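Local coordinates for type IV pilus assembly protein PilF (Thermus thermophilus HB8, PDB 5OIU) that acts as a hexameric AAA+ ATPase motor, probably using ATP hydrolysis to power the assembly of type IVa pili, at residues G125-P128 and G129-E132; D369-Y372 and K373-G377; G55-N58 and A59-V63. All coordinates share one frame; numbering follows the deposited sequence.

Overall arrangement
From the N terminus the chain first reaches contact 3, on helix 57-67, then contact 1, where a loop runs into helix 128-138, and lastly contact 2, at the end of helix 366-374. Each is a local turn of continuous backbone, so none closes a long loop, and they follow in series without nesting or crossing. Contact 3 stands apart, its centre about 48 Å from that of contact 1 and across the chain's centre, in the region of the six-stranded antiparallel sheet. Contacts 1 and 2 touch: Y372 OH lies 3.2 Å from P128 CD, joining the loop before helix 128-138 to helix 366-374, which also packs on strand 328-336.

Contact 1: residues G125-P128 and G129-E132; sequences GFAP and GVFE
The amide N of F131 faces two carbonyl oxygens at once. Its main bond, 2.9 Å to A127 O, has an N-H...O angle of 151° and meets the oxygen almost in line with the C=O bond; a weak second one goes to P128 O at 3.3 Å. This sharing marks the opening turn of helix 128-138, where a loop passes into the first i to i+4 bond. Proline suits P128: its ring nitrogen has no hydrogen to offer, which costs little at a helix start, where the first amides have no preceding turn to bond to. One residue on, G129 O takes the amide of E132 at 3.1 Å.

Apolar side chains pack beside this turn. F126 CB abuts F131 CB at 3.6 Å and comes to the edge of the F131 ring, close to its plane. F131 CG lies anti to the backbone N (chi1 174°), which carries the ring beyond F126 and on to I121 and E122. The F126 side chain runs at about a right angle to that of F131; its ring stacks with F134 and H332, and it lies about 8 Å from the bound ATP. On the next face of the turn A127 CB meets V130 CG2 at 4.2 Å; the small methyl of alanine suits this place, since CB also packs against D369 and Y372 of helix 366-374. V130 sends its other branch, CG1, obliquely toward the F126 ring. On the exposed side, the E132 chain bends at chi2 (-60°) and brings its carboxylate back to the hydrogen-bearing rim of F131, where OE2 lies in the ring plane, 3.7 Å from F131 CD2.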
loop_
_atom_site.group_PDB
_atom_site.type_symbol
_atom_site.label_atom_id
_atom_site.label_comp_id
_atom_site.label_asym_id
_atom_site.label_seq_id
_atom_site.Cartn_x
_atom_site.Cartn_y
_atom_site.Cartn_z
ATOM N N GLY C 125 25.402 -28.193 -12.538
ATOM C CA GLY C 125 25.856 -27.059 -13.315
ATOM C C GLY C 125 26.192 -25.794 -12.544
ATOM O O GLY C 125 26.321 -24.737 -13.170
ATOM N N PHE C 126 26.354 -25.857 -11.217
ATOM C CA PHE C 126 26.563 -24.649 -10.426
ATOM C C PHE C 126 27.947 -24.068 -10.658
ATOM O O PHE C 126 28.928 -24.803 -10.797
ATOM C CB PHE C 126 26.391 -24.944 -8.937
ATOM C CG PHE C 126 24.981 -24.917 -8.490
ATOM C CD1 PHE C 126 24.360 -23.721 -8.194
ATOM C CD2 PHE C 126 24.259 -26.082 -8.388
ATOM C CE1 PHE C 126 23.044 -23.689 -7.791
ATOM C CE2 PHE C 126 22.940 -26.065 -7.982
ATOM C CZ PHE C 126 22.330 -24.872 -7.678
ATOM N N ALA C 127 28.031 -22.736 -10.683
ATOM C CA ALA C 127 29.336 -22.094 -10.726
ATOM C C ALA C 127 30.082 -22.415 -9.436
ATOM O O ALA C 127 29.454 -22.616 -8.395
ATOM C CB ALA C 127 29.198 -20.589 -10.894
ATOM N N PRO C 128 31.418 -22.503 -9.477
ATOM C CA PRO C 128 32.144 -23.026 -8.305
ATOM C C PRO C 128 31.808 -22.322 -7.005
ATOM O O PRO C 128 31.473 -22.996 -6.020
ATOM C CB PRO C 128 33.611 -22.842 -8.707
ATOM C CG PRO C 128 33.592 -23.000 -10.149
ATOM C CD PRO C 128 32.322 -22.331 -10.625
ATOM N N GLY C 129 31.847 -20.990 -6.975
ATOM C CA GLY C 129 31.610 -20.296 -5.720
ATOM C C GLY C 129 30.176 -20.415 -5.247
ATOM O O GLY C 129 29.917 -20.644 -4.058
ATOM N N VAL C 130 29.225 -20.263 -6.170
ATOM C CA VAL C 130 27.814 -20.350 -5.814
ATOM C C VAL C 130 27.483 -21.732 -5.277
ATOM O O VAL C 130 26.651 -21.874 -4.374
ATOM C CB VAL C 130 26.966 -19.983 -7.046
ATOM C CG1 VAL C 130 25.479 -19.917 -6.693
ATOM C CG2 VAL C 130 27.470 -18.667 -7.615
ATOM N N PHE C 131 28.151 -22.765 -5.795
ATOM C CA PHE C 131 27.887 -24.131 -5.354
ATOM C C PHE C 131 28.197 -24.338 -3.879
ATOM O O PHE C 131 27.573 -25.183 -3.239
ATOM C CB PHE C 131 28.696 -25.121 -6.180
ATOM C CG PHE C 131 28.592 -26.535 -5.692
ATOM C CD1 PHE C 131 27.459 -27.292 -5.957
ATOM C CD2 PHE C 131 29.628 -27.113 -4.966
ATOM C CE1 PHE C 131 27.367 -28.610 -5.506
ATOM C CE2 PHE C 131 29.539 -28.429 -4.515
ATOM C CZ PHE C 131 28.414 -29.172 -4.787
ATOM N N GLU C 132 29.159 -23.598 -3.330
ATOM C CA GLU C 132 29.500 -23.760 -1.921
ATOM C C GLU C 132 28.465 -23.100 -1.021
ATOM O O GLU C 132 28.151 -23.616 0.056
ATOM C CB GLU C 132 30.892 -23.191 -1.643
ATOM C CG GLU C 132 31.994 -23.823 -2.475
ATOM C CD GLU C 132 32.132 -25.328 -2.248
ATOM O OE1 GLU C 132 31.710 -25.824 -1.178
ATOM O OE2 GLU C 132 32.680 -26.017 -3.144
#

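Contact 2: residues D369-Y372 and K373-G377; sequences DGLY and KALQG
D369 OD2 and K373 NZ form a salt bridge of 2.6 Å, one helical turn apart, on the buried side of helix 366-374. The carboxylate uses its syn lone pair. K373 CG sits beside the backbone N, and the extended chain beyond it runs back along the helix to the acid. Both ends have further partners: OD2 accepts from H332 N, and NZ donates to A330 O and weakly to G125 O. A buried charge pair thus ties the helix to strand 328-336 and, more weakly, to the loop at G125. The backbone closes the same turn, G370 O taking A374 N at 2.8 Å. Farther round, L371 CG meets L375 CD1 at 4.1 Å, while L371 O holds the amide of L375 at 2.7 Å.

The helix then stops in a Schellman motif. G377 has a positive phi of 86°, at which a side chain would collide with the carbonyl O of Q376, a conformation that glycine takes most easily; its N bonds back to A374 O at 3.1 Å.

The solvent side is held less firmly. Q376, exposed, rests its amide obliquely across Y372, the two planes 55° apart. OE1 stands 3.0 Å above one face of the Y372 ring, displaced toward the rim, and makes no hydrogen bond with the hydroxyl. Y372 CG lies anti to the backbone N (chi1 164°), placing the ring where it also packs against A127 and P128. A serine in its place would probably strip A127 and P128 of this cover and set the Q376 amide free to turn.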
loop_
_atom_site.group_PDB
_atom_site.type_symbol
_atom_site.label_atom_id
_atom_site.label_comp_id
_atom_site.label_asym_id
_atom_site.label_seq_id
_atom_site.Cartn_x
_atom_site.Cartn_y
_atom_site.Cartn_z
ATOM N N ASP C 369 25.612 -15.214 -14.035
ATOM C CA ASP C 369 25.913 -16.639 -14.100
ATOM C C ASP C 369 25.898 -17.126 -15.543
ATOM O O ASP C 369 26.800 -17.857 -15.980
ATOM C CB ASP C 369 24.912 -17.429 -13.244
ATOM C CG ASP C 369 25.355 -18.879 -12.991
ATOM O OD1 ASP C 369 26.312 -19.087 -12.197
ATOM O OD2 ASP C 369 24.734 -19.811 -13.567
ATOM N N GLY C 370 24.877 -16.729 -16.303
ATOM C CA GLY C 370 24.803 -17.153 -17.687
ATOM C C GLY C 370 25.999 -16.677 -18.478
ATOM O O GLY C 370 26.559 -17.425 -19.280
ATOM N N LEU C 371 26.427 -15.439 -18.243
ATOM C CA LEU C 371 27.560 -14.912 -18.997
ATOM C C LEU C 371 28.820 -15.705 -18.688
ATOM O O LEU C 371 29.546 -16.130 -19.595
ATOM C CB LEU C 371 27.765 -13.428 -18.690
ATOM C CG LEU C 371 29.026 -12.870 -19.354
ATOM C CD1 LEU C 371 28.891 -12.960 -20.854
ATOM C CD2 LEU C 371 29.346 -11.448 -18.933
ATOM N N TYR C 372 29.071 -15.929 -17.399
ATOM C CA TYR C 372 30.212 -16.720 -16.953
ATOM C C TYR C 372 30.291 -18.053 -17.696
ATOM O O TYR C 372 31.327 -18.389 -18.279
ATOM C CB TYR C 372 30.113 -16.914 -15.431
ATOM C CG TYR C 372 30.989 -18.017 -14.876
ATOM C CD1 TYR C 372 32.357 -17.813 -14.660
ATOM C CD2 TYR C 372 30.460 -19.270 -14.566
ATOM C CE1 TYR C 372 33.173 -18.834 -14.152
ATOM C CE2 TYR C 372 31.267 -20.295 -14.058
ATOM C CZ TYR C 372 32.620 -20.069 -13.855
ATOM O OH TYR C 372 33.424 -21.069 -13.357
ATOM N N LYS C 373 29.184 -18.802 -17.734
ATOM C CA LYS C 373 29.196 -20.094 -18.418
ATOM C C LYS C 373 29.279 -19.933 -19.934
ATOM O O LYS C 373 29.845 -20.794 -20.626
ATOM C CB LYS C 373 27.963 -20.908 -18.031
ATOM C CG LYS C 373 27.943 -21.326 -16.565
ATOM C CD LYS C 373 26.553 -21.774 -16.145
ATOM C CE LYS C 373 26.532 -22.230 -14.713
ATOM N NZ LYS C 373 25.139 -22.339 -14.187
ATOM N N ALA C 374 28.725 -18.842 -20.467
ATOM C CA ALA C 374 28.942 -18.527 -21.874
ATOM C C ALA C 374 30.409 -18.237 -22.154
ATOM O O ALA C 374 30.921 -18.608 -23.218
ATOM C CB ALA C 374 28.072 -17.341 -22.279
ATOM N N LEU C 375 31.104 -17.592 -21.209
ATOM C CA LEU C 375 32.526 -17.322 -21.379
ATOM C C LEU C 375 33.375 -18.589 -21.331
ATOM O O LEU C 375 34.577 -18.518 -21.601
ATOM C CB LEU C 375 33.000 -16.326 -20.319
ATOM C CG LEU C 375 32.567 -14.868 -20.531
ATOM C CD1 LEU C 375 32.950 -13.972 -19.345
ATOM C CD2 LEU C 375 33.118 -14.324 -21.853
ATOM N N GLN C 376 32.788 -19.738 -21.006
ATOM C CA GLN C 376 33.489 -21.011 -21.059
ATOM C C GLN C 376 33.026 -21.901 -22.204
ATOM O O GLN C 376 33.510 -23.027 -22.329
ATOM C CB GLN C 376 33.334 -21.747 -19.730
ATOM C CG GLN C 376 33.935 -20.973 -18.580
ATOM C CD GLN C 376 33.697 -21.639 -17.239
ATOM O OE1 GLN C 376 32.674 -21.408 -16.592
ATOM N NE2 GLN C 376 34.638 -22.484 -16.815
ATOM N N GLY C 377 32.111 -21.436 -23.041
ATOM C CA GLY C 377 31.635 -22.231 -24.146
ATOM C C GLY C 377 30.503 -23.187 -23.846
ATOM O O GLY C 377 30.145 -23.982 -24.720
#

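Contact 3: residues G55-N58 and A59-V63; sequences GALN and AVISV
L57 and I61, one turn apart, lie side by side and point the same way, L57 CD1 touching I61 CG1 at 3.9 Å. Their first torsions differ: L57 holds CG anti to the backbone N (chi1 175°), whereas I61 places CG1 beside its own N (chi1 -74°), which brings that branch to within 3.4 Å of L57 O. The same oxygen accepts I61 N in a nearly straight bond, N-H...O angle 174°, so one carbonyl is both hydrogen-bonded and shielded by aliphatic carbon. V60 sets CG2 3.7 Å from A56 O, the oxygen to which its own N bonds at 3.0 Å. L57, V60 and I61 pack on strands 26-31 and 104-111.

A59, with no more than a methyl, suits the close approach of helix 6-22 at A8. On the exposed side, N58 O takes the amide of S62 at 2.7 Å, though less straight; the side chain of N58 meets K75 and that of S62 meets I72, both in loops. The result is a helix packed between helix 6-22 and an antiparallel sheet, with N58 facing outward, consistent with the PAS-like N-terminal domain of type II/IV secretion ATPases.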
loop_
_atom_site.group_PDB
_atom_site.type_symbol
_atom_site.label_atom_id
_atom_site.label_comp_id
_atom_site.label_asym_id
_atom_site.label_seq_id
_atom_site.Cartn_x
_atom_site.Cartn_y
_atom_site.Cartn_z
ATOM N N GLY C 55 -14.875 -30.423 -38.564
ATOM C CA GLY C 55 -15.744 -30.858 -37.479
ATOM C C GLY C 55 -15.045 -31.660 -36.392
ATOM O O GLY C 55 -15.527 -31.698 -35.256
ATOM N N ALA C 56 -13.912 -32.291 -36.711
ATOM C CA ALA C 56 -13.193 -33.102 -35.736
ATOM C C ALA C 56 -12.443 -32.266 -34.706
ATOM O O ALA C 56 -12.033 -32.816 -33.675
ATOM C CB ALA C 56 -12.204 -34.021 -36.451
ATOM N N LEU C 57 -12.289 -30.957 -34.953
ATOM C CA LEU C 57 -11.321 -30.142 -34.219
ATOM C C LEU C 57 -11.614 -30.112 -32.728
ATOM O O LEU C 57 -10.731 -30.386 -31.913
ATOM C CB LEU C 57 -11.290 -28.716 -34.773
ATOM C CG LEU C 57 -10.402 -27.744 -33.988
ATOM C CD1 LEU C 57 -8.935 -28.073 -34.230
ATOM C CD2 LEU C 57 -10.684 -26.301 -34.364
ATOM N N ASN C 58 -12.842 -29.765 -32.344
ATOM C CA ASN C 58 -13.117 -29.603 -30.920
ATOM C C ASN C 58 -12.952 -30.922 -30.163
ATOM O O ASN C 58 -12.394 -30.944 -29.059
ATOM C CB ASN C 58 -14.506 -29.002 -30.725
ATOM C CG ASN C 58 -14.551 -27.529 -31.107
ATOM O OD1 ASN C 58 -13.827 -26.708 -30.541
ATOM N ND2 ASN C 58 -15.381 -27.193 -32.089
ATOM N N ALA C 59 -13.383 -32.038 -30.760
ATOM C CA ALA C 59 -13.170 -33.345 -30.136
ATOM C C ALA C 59 -11.687 -33.617 -29.909
ATOM O O ALA C 59 -11.276 -34.017 -28.814
ATOM C CB ALA C 59 -13.779 -34.442 -31.003
ATOM N N VAL C 60 -10.869 -33.416 -30.944
ATOM C CA VAL C 60 -9.429 -33.626 -30.821
ATOM C C VAL C 60 -8.843 -32.704 -29.754
ATOM O O VAL C 60 -8.100 -33.145 -28.864
ATOM C CB VAL C 60 -8.751 -33.427 -32.190
ATOM C CG1 VAL C 60 -7.273 -33.113 -32.038
ATOM C CG2 VAL C 60 -8.929 -34.665 -33.030
ATOM N N ILE C 61 -9.187 -31.410 -29.818
ATOM C CA ILE C 61 -8.717 -30.444 -28.826
ATOM C C ILE C 61 -9.206 -30.813 -27.432
ATOM O O ILE C 61 -8.553 -30.503 -26.433
ATOM C CB ILE C 61 -9.152 -29.022 -29.248
ATOM C CG1 ILE C 61 -8.289 -28.550 -30.407
ATOM C CG2 ILE C 61 -9.052 -28.004 -28.104
ATOM C CD1 ILE C 61 -6.921 -28.103 -29.979
ATOM N N SER C 62 -10.350 -31.483 -27.333
ATOM C CA SER C 62 -10.840 -31.870 -26.016
ATOM C C SER C 62 -9.985 -32.981 -25.423
ATOM O O SER C 62 -9.597 -32.921 -24.252
ATOM C CB SER C 62 -12.303 -32.294 -26.105
ATOM O OG SER C 62 -12.964 -32.058 -24.872
ATOM N N VAL C 63 -9.675 -34.006 -26.225
ATOM C CA VAL C 63 -8.824 -35.096 -25.748
ATOM C C VAL C 63 -7.479 -34.553 -25.298
ATOM O O VAL C 63 -6.954 -34.909 -24.235
ATOM C CB VAL C 63 -8.644 -36.161 -26.843
ATOM C CG1 VAL C 63 -7.715 -37.238 -26.363
ATOM C CG2 VAL C 63 -9.985 -36.745 -27.229
#